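Long-range contact in ultraspiracle (Drosophila melanogaster, PDB 1HG4), which probably acts as a nuclear hormone receptor and transcription factor, here with a phospholipid in a ligand-binding domain locked in an inactive conformation: residues 60-68 with 262-271. Residues are numbered along the deposited sequence; the frame is centred on the assembly and turned at random.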
ATOM      1  N   LEU A  60      30.112  -6.905   2.862  1.00 23.54           N
ATOM      2  CA  LEU A  60      29.062  -6.457   3.766  1.00 24.40           C
ATOM      3  C   LEU A  60      29.119  -4.938   3.899  1.00 23.60           C
ATOM      4  O   LEU A  60      28.089  -4.260   3.844  1.00 23.37           O
ATOM      5  CB  LEU A  60      29.216  -7.098   5.143  1.00 24.61           C
ATOM      6  CG  LEU A  60      28.474  -8.408   5.397  1.00 28.01           C
ATOM      7  CD1 LEU A  60      28.837  -8.928   6.786  1.00 29.25           C
ATOM      8  CD2 LEU A  60      26.962  -8.178   5.292  1.00 27.49           C
ATOM      9  N   PHE A  61      30.328  -4.414   4.081  1.00 22.80           N
ATOM     10  CA  PHE A  61      30.518  -2.975   4.207  1.00 22.07           C
ATOM     11  C   PHE A  61      29.970  -2.301   2.958  1.00 20.23           C
ATOM     12  O   PHE A  61      29.231  -1.324   3.036  1.00 19.38           O
ATOM     13  CB  PHE A  61      32.006  -2.628   4.348  1.00 20.22           C
ATOM     14  CG  PHE A  61      32.259  -1.177   4.643  1.00 20.38           C
ATOM     15  CD1 PHE A  61      32.403  -0.259   3.606  1.00 19.86           C
ATOM     16  CD2 PHE A  61      32.304  -0.715   5.959  1.00 19.79           C
ATOM     17  CE1 PHE A  61      32.587   1.104   3.880  1.00 20.06           C
ATOM     18  CE2 PHE A  61      32.488   0.649   6.241  1.00 19.75           C
ATOM     19  CZ  PHE A  61      32.629   1.554   5.201  1.00 19.13           C
ATOM     20  N   GLN A  62      30.358  -2.835   1.806  1.00 20.41           N
ATOM     21  CA  GLN A  62      29.936  -2.307   0.523  1.00 21.96           C
ATOM     22  C   GLN A  62      28.425  -2.348   0.375  1.00 22.98           C
ATOM     23  O   GLN A  62      27.821  -1.408  -0.152  1.00 24.02           O
ATOM     24  CB  GLN A  62      30.611  -3.096  -0.603  1.00 23.57           C
ATOM     25  CG  GLN A  62      32.091  -2.765  -0.760  1.00 22.08           C
ATOM     26  CD  GLN A  62      32.866  -3.848  -1.489  1.00 25.31           C
ATOM     27  OE1 GLN A  62      32.422  -4.372  -2.510  1.00 24.64           O
ATOM     28  NE2 GLN A  62      34.048  -4.178  -0.970  1.00 25.65           N
ATOM     29  N   MET A  63      27.822  -3.429   0.861  1.00 22.84           N
ATOM     30  CA  MET A  63      26.380  -3.608   0.790  1.00 22.62           C
ATOM     31  C   MET A  63      25.656  -2.481   1.496  1.00 21.51           C
ATOM     32  O   MET A  63      24.676  -1.942   0.979  1.00 21.22           O
ATOM     33  CB  MET A  63      25.978  -4.937   1.422  1.00 24.16           C
ATOM     34  CG  MET A  63      24.488  -5.206   1.329  1.00 27.64           C
ATOM     35  SD  MET A  63      23.983  -6.572   2.361  1.00 29.40           S
ATOM     36  CE  MET A  63      24.989  -7.906   1.621  1.00 30.66           C
ATOM     37  N   VAL A  64      26.138  -2.136   2.683  1.00 20.90           N
ATOM     38  CA  VAL A  64      25.536  -1.062   3.465  1.00 19.94           C
ATOM     39  C   VAL A  64      25.581   0.255   2.685  1.00 21.00           C
ATOM     40  O   VAL A  64      24.589   0.975   2.630  1.00 19.91           O
ATOM     41  CB  VAL A  64      26.259  -0.899   4.831  1.00 18.50           C
ATOM     42  CG1 VAL A  64      25.774   0.348   5.540  1.00 13.32           C
ATOM     43  CG2 VAL A  64      26.004  -2.130   5.685  1.00 16.91           C
ATOM     44  N   GLU A  65      26.723   0.554   2.063  1.00 22.49           N
ATOM     45  CA  GLU A  65      26.854   1.787   1.293  1.00 22.03           C
ATOM     46  C   GLU A  65      25.995   1.715   0.045  1.00 21.91           C
ATOM     47  O   GLU A  65      25.503   2.733  -0.448  1.00 23.21           O
ATOM     48  CB  GLU A  65      28.310   2.041   0.924  1.00 22.31           C
ATOM     49  CG  GLU A  65      29.212   2.307   2.136  1.00 23.25           C
ATOM     50  CD  GLU A  65      28.657   3.346   3.096  1.00 23.93           C
ATOM     51  OE1 GLU A  65      28.183   4.414   2.649  1.00 26.67           O
ATOM     52  OE2 GLU A  65      28.699   3.098   4.311  1.00 25.18           O
ATOM     53  N   TYR A  66      25.808   0.505  -0.459  1.00 21.69           N
ATOM     54  CA  TYR A  66      24.961   0.279  -1.631  1.00 21.53           C
ATOM     55  C   TYR A  66      23.524   0.682  -1.296  1.00 22.01           C
ATOM     56  O   TYR A  66      22.918   1.473  -2.023  1.00 22.62           O
ATOM     57  CB  TYR A  66      25.020  -1.198  -2.024  1.00 21.21           C
ATOM     58  CG  TYR A  66      23.802  -1.723  -2.739  1.00 21.35           C
ATOM     59  CD1 TYR A  66      23.501  -1.330  -4.043  1.00 20.54           C
ATOM     60  CD2 TYR A  66      22.958  -2.645  -2.114  1.00 22.11           C
ATOM     61  CE1 TYR A  66      22.382  -1.854  -4.716  1.00 20.39           C
ATOM     62  CE2 TYR A  66      21.843  -3.171  -2.771  1.00 22.23           C
ATOM     63  CZ  TYR A  66      21.563  -2.779  -4.068  1.00 21.33           C
ATOM     64  OH  TYR A  66      20.490  -3.358  -4.704  1.00 21.40           O
ATOM     65  N   ALA A  67      22.991   0.143  -0.198  1.00 20.98           N
ATOM     66  CA  ALA A  67      21.631   0.456   0.239  1.00 20.98           C
ATOM     67  C   ALA A  67      21.502   1.944   0.554  1.00 22.28           C
ATOM     68  O   ALA A  67      20.476   2.562   0.304  1.00 22.37           O
ATOM     69  CB  ALA A  67      21.274  -0.368   1.475  1.00 22.52           C
ATOM     70  N   ARG A  68      22.565   2.524   1.087  1.00 24.23           N
ATOM     71  CA  ARG A  68      22.538   3.934   1.429  1.00 26.44           C
ATOM     72  C   ARG A  68      22.268   4.824   0.211  1.00 26.75           C
ATOM     73  O   ARG A  68      21.650   5.883   0.334  1.00 27.05           O
ATOM     74  CB  ARG A  68      23.860   4.332   2.086  1.00 27.69           C
ATOM     75  CG  ARG A  68      24.046   5.823   2.192  1.00 31.76           C
ATOM     76  CD  ARG A  68      24.430   6.233   3.576  1.00 34.17           C
ATOM     77  NE  ARG A  68      25.744   5.753   3.987  1.00 34.39           N
ATOM     78  CZ  ARG A  68      26.151   5.784   5.250  1.00 35.23           C
ATOM     79  NH1 ARG A  68      25.341   6.270   6.180  1.00 34.36           N
ATOM     80  NH2 ARG A  68      27.346   5.323   5.589  1.00 37.70           N
ATOM     81  N   PHE A 262      25.228  -2.865  11.574  1.00 28.59           N
ATOM     82  CA  PHE A 262      24.571  -2.152  10.483  1.00 28.84           C
ATOM     83  C   PHE A 262      24.187  -0.746  10.939  1.00 29.40           C
ATOM     84  O   PHE A 262      24.423   0.250  10.248  1.00 30.16           O
ATOM     85  CB  PHE A 262      23.295  -2.888  10.042  1.00 28.60           C
ATOM     86  CG  PHE A 262      23.538  -4.072   9.149  1.00 25.82           C
ATOM     87  CD1 PHE A 262      24.625  -4.101   8.281  1.00 24.32           C
ATOM     88  CD2 PHE A 262      22.641  -5.142   9.149  1.00 26.16           C
ATOM     89  CE1 PHE A 262      24.825  -5.184   7.417  1.00 27.24           C
ATOM     90  CE2 PHE A 262      22.822  -6.240   8.288  1.00 26.90           C
ATOM     91  CZ  PHE A 262      23.919  -6.261   7.418  1.00 26.70           C
ATOM     92  N   LEU A 263      23.584  -0.676  12.114  1.00 30.73           N
ATOM     93  CA  LEU A 263      23.151   0.593  12.685  1.00 32.03           C
ATOM     94  C   LEU A 263      24.314   1.564  12.816  1.00 32.60           C
ATOM     95  O   LEU A 263      24.181   2.755  12.522  1.00 32.64           O
ATOM     96  CB  LEU A 263      22.542   0.360  14.068  1.00 32.49           C
ATOM     97  CG  LEU A 263      21.317   1.175  14.467  1.00 34.99           C
ATOM     98  CD1 LEU A 263      21.022   0.916  15.936  1.00 35.97           C
ATOM     99  CD2 LEU A 263      21.549   2.650  14.222  1.00 36.78           C
ATOM    100  N   GLU A 264      25.458   1.049  13.256  1.00 32.52           N
ATOM    101  CA  GLU A 264      26.631   1.880  13.449  1.00 32.87           C
ATOM    102  C   GLU A 264      27.212   2.411  12.150  1.00 31.80           C
ATOM    103  O   GLU A 264      27.638   3.569  12.097  1.00 31.71           O
ATOM    104  CB  GLU A 264      27.681   1.111  14.256  1.00 36.93           C
ATOM    105  CG  GLU A 264      27.107   0.544  15.568  1.00 42.17           C
ATOM    106  CD  GLU A 264      28.155  -0.086  16.475  1.00 45.16           C
ATOM    107  OE1 GLU A 264      29.053  -0.795  15.954  1.00 47.31           O
ATOM    108  OE2 GLU A 264      28.061   0.119  17.712  1.00 45.63           O
ATOM    109  N   GLN A 265      27.229   1.596  11.095  1.00 30.31           N
ATOM    110  CA  GLN A 265      27.767   2.092   9.832  1.00 28.46           C
ATOM    111  C   GLN A 265      26.792   3.103   9.242  1.00 29.84           C
ATOM    112  O   GLN A 265      27.207   4.127   8.698  1.00 30.36           O
ATOM    113  CB  GLN A 265      28.006   0.959   8.829  1.00 27.33           C
ATOM    114  CG  GLN A 265      28.854   1.401   7.634  1.00 25.91           C
ATOM    115  CD  GLN A 265      29.159   0.286   6.654  1.00 25.16           C
ATOM    116  OE1 GLN A 265      29.382  -0.853   7.050  1.00 27.18           O
ATOM    117  NE2 GLN A 265      29.201   0.615   5.367  1.00 24.95           N
ATOM    118  N   LEU A 266      25.495   2.824   9.355  1.00 29.34           N
ATOM    119  CA  LEU A 266      24.495   3.740   8.824  1.00 30.51           C
ATOM    120  C   LEU A 266      24.561   5.101   9.502  1.00 32.01           C
ATOM    121  O   LEU A 266      24.511   6.130   8.832  1.00 31.20           O
ATOM    122  CB  LEU A 266      23.086   3.144   8.966  1.00 28.63           C
ATOM    123  CG  LEU A 266      22.757   2.056   7.942  1.00 27.01           C
ATOM    124  CD1 LEU A 266      21.444   1.386   8.282  1.00 25.97           C
ATOM    125  CD2 LEU A 266      22.717   2.663   6.557  1.00 24.71           C
ATOM    126  N   GLU A 267      24.687   5.107  10.828  1.00 35.45           N
ATOM    127  CA  GLU A 267      24.749   6.355  11.589  1.00 36.96           C
ATOM    128  C   GLU A 267      26.047   7.099  11.347  1.00 38.22           C
ATOM    129  O   GLU A 267      26.237   8.207  11.838  1.00 38.82           O
ATOM    130  CB  GLU A 267      24.592   6.088  13.089  1.00 38.84           C
ATOM    131  CG  GLU A 267      23.214   5.594  13.489  1.00 41.99           C
ATOM    132  CD  GLU A 267      23.106   5.300  14.980  1.00 45.60           C
ATOM    133  OE1 GLU A 267      23.911   4.487  15.487  1.00 46.43           O
ATOM    134  OE2 GLU A 267      22.210   5.871  15.646  1.00 48.21           O
ATOM    135  N   ALA A 268      26.936   6.494  10.576  1.00 39.46           N
ATOM    136  CA  ALA A 268      28.211   7.119  10.284  1.00 41.43           C
ATOM    137  C   ALA A 268      28.211   7.639   8.856  1.00 43.29           C
ATOM    138  O   ALA A 268      27.425   7.187   8.024  1.00 44.39           O
ATOM    139  CB  ALA A 268      29.333   6.117  10.475  1.00 40.83           C
ATOM    140  N   PRO A 269      29.099   8.596   8.551  1.00 44.25           N
ATOM    141  CA  PRO A 269      29.158   9.144   7.197  1.00 45.22           C
ATOM    142  C   PRO A 269      29.706   8.103   6.240  1.00 46.16           C
ATOM    143  O   PRO A 269      30.297   7.109   6.658  1.00 47.83           O
ATOM    144  CB  PRO A 269      30.112  10.323   7.350  1.00 44.76           C
ATOM    145  CG  PRO A 269      31.086   9.805   8.349  1.00 44.27           C
ATOM    146  CD  PRO A 269      30.171   9.167   9.386  1.00 44.53           C
ATOM    147  N   PRO A 270      29.503   8.307   4.938  1.00 46.73           N
ATOM    148  CA  PRO A 270      30.028   7.326   3.989  1.00 46.82           C
ATOM    149  C   PRO A 270      31.534   7.514   3.798  1.00 46.63           C
ATOM    150  O   PRO A 270      32.094   8.540   4.173  1.00 45.99           O
ATOM    151  CB  PRO A 270      29.232   7.621   2.720  1.00 47.24           C
ATOM    152  CG  PRO A 270      28.965   9.102   2.825  1.00 46.37           C
ATOM    153  CD  PRO A 270      28.586   9.255   4.276  1.00 46.72           C
ATOM    154  N   PRO A 271      32.217   6.506   3.241  1.00 46.47           N
ATOM    155  CA  PRO A 271      33.655   6.683   3.047  1.00 47.55           C
ATOM    156  C   PRO A 271      33.893   7.698   1.925  1.00 47.97           C
ATOM    157  O   PRO A 271      32.943   8.180   1.309  1.00 46.98           O
ATOM    158  CB  PRO A 271      34.126   5.272   2.685  1.00 47.43           C
ATOM    159  CG  PRO A 271      32.927   4.675   2.016  1.00 46.29           C
ATOM    160  CD  PRO A 271      31.804   5.131   2.909  1.00 45.90           C
TER
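F262 opens the contact by packing on V64 and L60. Its CD1 lies 3.5 Å from V64 CG2, and its CZ, at the ring edge, meets L60 CD2. L85 of helix 78-100 also touches this phenylalanine, which joins three helices.

One turn on, Q265 reaches straight across to helix 46-68. CG stands anti to the backbone N (chi1 -167°), and the extended chain carries the amide over one face of the F61 ring. The two planes are 20° apart and stacked, with NE2 above the ring centre. NE2 gives two hydrogen bonds: to F61 O at 3.0 Å, and to E65 OE2 at 2.7 Å. The second is nearly straight (170°). It uses the anti lone pair of OE2, with amide and carboxylate almost coplanar. F61 O also accepts the helical bond from E65 N.

L266 rests CD2 on V64 CG1, 4.0 Å away. At this helix end R68 gathers carbonyl oxygens. Its NH1 makes weak bonds to L266 O at 2.8 Å and to A268 O at 2.9 Å. NH2 adds weak bonds to Q265 O and A268 O. E65 holds the same guanidinium side-on, with NE bonded to OE1 at 3.1 Å and NH2 to OE2. With an alanine in place of E65, R68 would probably lose its countercharge and be freer to turn, and Q265 NE2 would lose an acceptor.

P270 then sets its CB against E65 OE1. P271 follows, packing CD on the E65 carboxylate and CG at the F61 ring edge, 4.0 Å from CE1.

Helix 258-266 is probably the C-terminal activation helix of the nuclear-receptor fold. Apolar packing, a shared carboxylate and an arginine bonded weakly to carbonyls at the helix end and just beyond fasten it to helix 46-68, consistent with the locked, inactive state.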